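Local coordinates for protein transcriptional activator HlyU (Vibrio cholerae, PDB 4K2E) that activates transcription of the hemolysin gene hlyA as a DNA-binding winged-helix regulator of the ArsR family and may promote expression of other virulence determinants, at residues 27-32 / 71-77. Sequence-based numbering, arbitrary orientation.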
# COMPACT_ATOMS: atom_id res chain seq x y z
N VAL A 27 0.59 8.23 -2.98
CA VAL A 27 1.40 8.08 -4.21
C VAL A 27 2.17 6.77 -4.16
O VAL A 27 2.17 5.96 -5.12
CB VAL A 27 2.42 9.21 -4.41
CG1 VAL A 27 3.34 8.87 -5.62
CG2 VAL A 27 1.69 10.51 -4.61
N LEU A 28 2.83 6.56 -3.02
CA LEU A 28 3.56 5.31 -2.87
C LEU A 28 2.67 4.06 -2.96
O LEU A 28 3.00 3.09 -3.64
CB LEU A 28 4.29 5.32 -1.55
CG LEU A 28 4.97 4.00 -1.24
CD1 LEU A 28 6.33 3.92 -1.96
CD2 LEU A 28 5.12 3.86 0.28
N LEU A 29 1.53 4.09 -2.26
CA LEU A 29 0.62 2.95 -2.22
C LEU A 29 0.04 2.64 -3.61
O LEU A 29 -0.13 1.48 -3.97
CB LEU A 29 -0.51 3.19 -1.17
CG LEU A 29 0.06 3.29 0.25
CD1 LEU A 29 -0.90 3.96 1.20
CD2 LEU A 29 0.36 1.89 0.73
N LYS A 30 -0.31 3.69 -4.35
CA LYS A 30 -0.89 3.52 -5.68
C LYS A 30 0.17 2.92 -6.62
O LYS A 30 -0.16 2.08 -7.45
CB LYS A 30 -1.37 4.87 -6.25
CG LYS A 30 -2.66 5.39 -5.62
CD LYS A 30 -3.22 6.61 -6.34
CE LYS A 30 -4.58 6.98 -5.79
NZ LYS A 30 -4.96 8.39 -6.13
N ALA A 31 1.43 3.30 -6.43
CA ALA A 31 2.47 2.69 -7.28
C ALA A 31 2.66 1.20 -6.92
O ALA A 31 2.82 0.36 -7.81
CB ALA A 31 3.78 3.48 -7.23
N MET A 32 2.55 0.86 -5.63
CA MET A 32 2.61 -0.54 -5.21
C MET A 32 1.40 -1.43 -5.45
O MET A 32 1.51 -2.66 -5.38
CB MET A 32 2.98 -0.61 -3.71
CG MET A 32 4.30 0.13 -3.46
SD MET A 32 4.65 0.01 -1.67
CE MET A 32 4.59 -1.76 -1.53
N TRP A 71 6.26 3.55 -14.75
CA TRP A 71 5.51 4.03 -13.59
C TRP A 71 6.40 4.05 -12.35
O TRP A 71 6.46 5.07 -11.65
CB TRP A 71 4.28 3.13 -13.38
CG TRP A 71 3.27 3.62 -12.34
CD1 TRP A 71 3.52 4.06 -11.07
CD2 TRP A 71 1.85 3.62 -12.49
NE1 TRP A 71 2.33 4.35 -10.42
CE2 TRP A 71 1.29 4.09 -11.28
CE3 TRP A 71 0.99 3.27 -13.54
CZ2 TRP A 71 -0.08 4.23 -11.10
CZ3 TRP A 71 -0.37 3.41 -13.35
CH2 TRP A 71 -0.89 3.88 -12.14
N LEU A 72 7.12 2.96 -12.08
CA LEU A 72 7.97 2.95 -10.89
C LEU A 72 9.08 4.03 -10.95
O LEU A 72 9.45 4.59 -9.92
CB LEU A 72 8.56 1.56 -10.63
CG LEU A 72 7.56 0.43 -10.40
CD1 LEU A 72 8.30 -0.91 -10.39
CD2 LEU A 72 6.72 0.64 -9.06
N ARG A 73 9.61 4.31 -12.14
CA ARG A 73 10.65 5.34 -12.33
C ARG A 73 10.00 6.72 -12.07
O ARG A 73 10.52 7.56 -11.35
CB ARG A 73 11.23 5.31 -13.76
CG ARG A 73 12.14 4.09 -14.03
CD ARG A 73 13.28 4.36 -15.04
NE ARG A 73 12.88 4.96 -16.31
CZ ARG A 73 12.22 4.31 -17.25
NH1 ARG A 73 11.85 3.04 -17.07
NH2 ARG A 73 11.92 4.92 -18.37
N ARG A 74 8.84 6.92 -12.68
CA ARG A 74 8.17 8.21 -12.64
C ARG A 74 7.83 8.63 -11.20
O ARG A 74 8.03 9.78 -10.82
CB ARG A 74 6.89 8.16 -13.49
CG ARG A 74 6.06 9.43 -13.39
CD ARG A 74 4.92 9.43 -14.37
NE ARG A 74 4.05 8.28 -14.15
CZ ARG A 74 3.85 7.31 -15.03
NH1 ARG A 74 4.46 7.32 -16.22
NH2 ARG A 74 3.02 6.32 -14.73
N ASP A 75 7.39 7.67 -10.39
CA ASP A 75 7.03 8.00 -9.01
C ASP A 75 8.15 7.85 -8.01
O ASP A 75 7.94 8.04 -6.82
CB ASP A 75 5.77 7.23 -8.59
CG ASP A 75 4.55 7.78 -9.24
OD1 ASP A 75 4.62 8.96 -9.61
OD2 ASP A 75 3.55 7.06 -9.43
N GLY A 76 9.34 7.49 -8.49
CA GLY A 76 10.53 7.51 -7.66
C GLY A 76 10.75 6.29 -6.79
O GLY A 76 11.42 6.40 -5.76
N LEU A 77 10.22 5.13 -7.18
CA LEU A 77 10.30 3.95 -6.32
C LEU A 77 11.54 3.11 -6.67
O LEU A 77 11.93 2.19 -5.96
CB LEU A 77 9.06 3.09 -6.46
CG LEU A 77 7.86 3.62 -5.63
CD1 LEU A 77 7.09 4.65 -6.38
CD2 LEU A 77 6.99 2.48 -5.23
O HOH W 1 1.65 6.45 -7.88
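With CG set trans to its backbone N (chi1 -171°), Trp71 reaches from the last turn of helix 62-74 to Ala31 on helix 16-32, while Leu77, whose CG lies opposite its own carbonyl carbon (chi1 -81°), comes at the same alanine with CD1. The Ala31 methyl is thus held between indole and leucine: CB lies 3.6 Å from Trp71 NE1 and 3.6 Å from Leu77 CD1. The indole meets the alanine obliquely, and Ala31 CA is as close to NE1 as CB is. The second methyl of Leu77 works on the buried side, where CD2 packs 3.6 Å from Leu28 CD1 and also touches Met32 CG. In the winged-helix fold of ArsR-type regulators, helix 62-74 carries the C-terminal part of the predicted helix-turn-helix, and this contact fastens its end to the N-terminal helix. A Schellman motif closes helix 62-74, with Gly76 at positive phi (83°) and Leu77 N bonded back to Leu72 O, and this turn delivers Leu77 to the interface. At the more exposed margin, Val27 CG1 lies 4.0 Å from Asp75 CG, and one water donates to Val27 O (2.9 Å from the water O) and to Asp75 OD2 (2.5 Å), the second leg so short that its exact length is doubtful. At the C-terminal end of helix 16-32, Arg37 hydrogen-bonds the carbonyls of Lys30 and Ala31 and makes a cation-pi contact with Trp71.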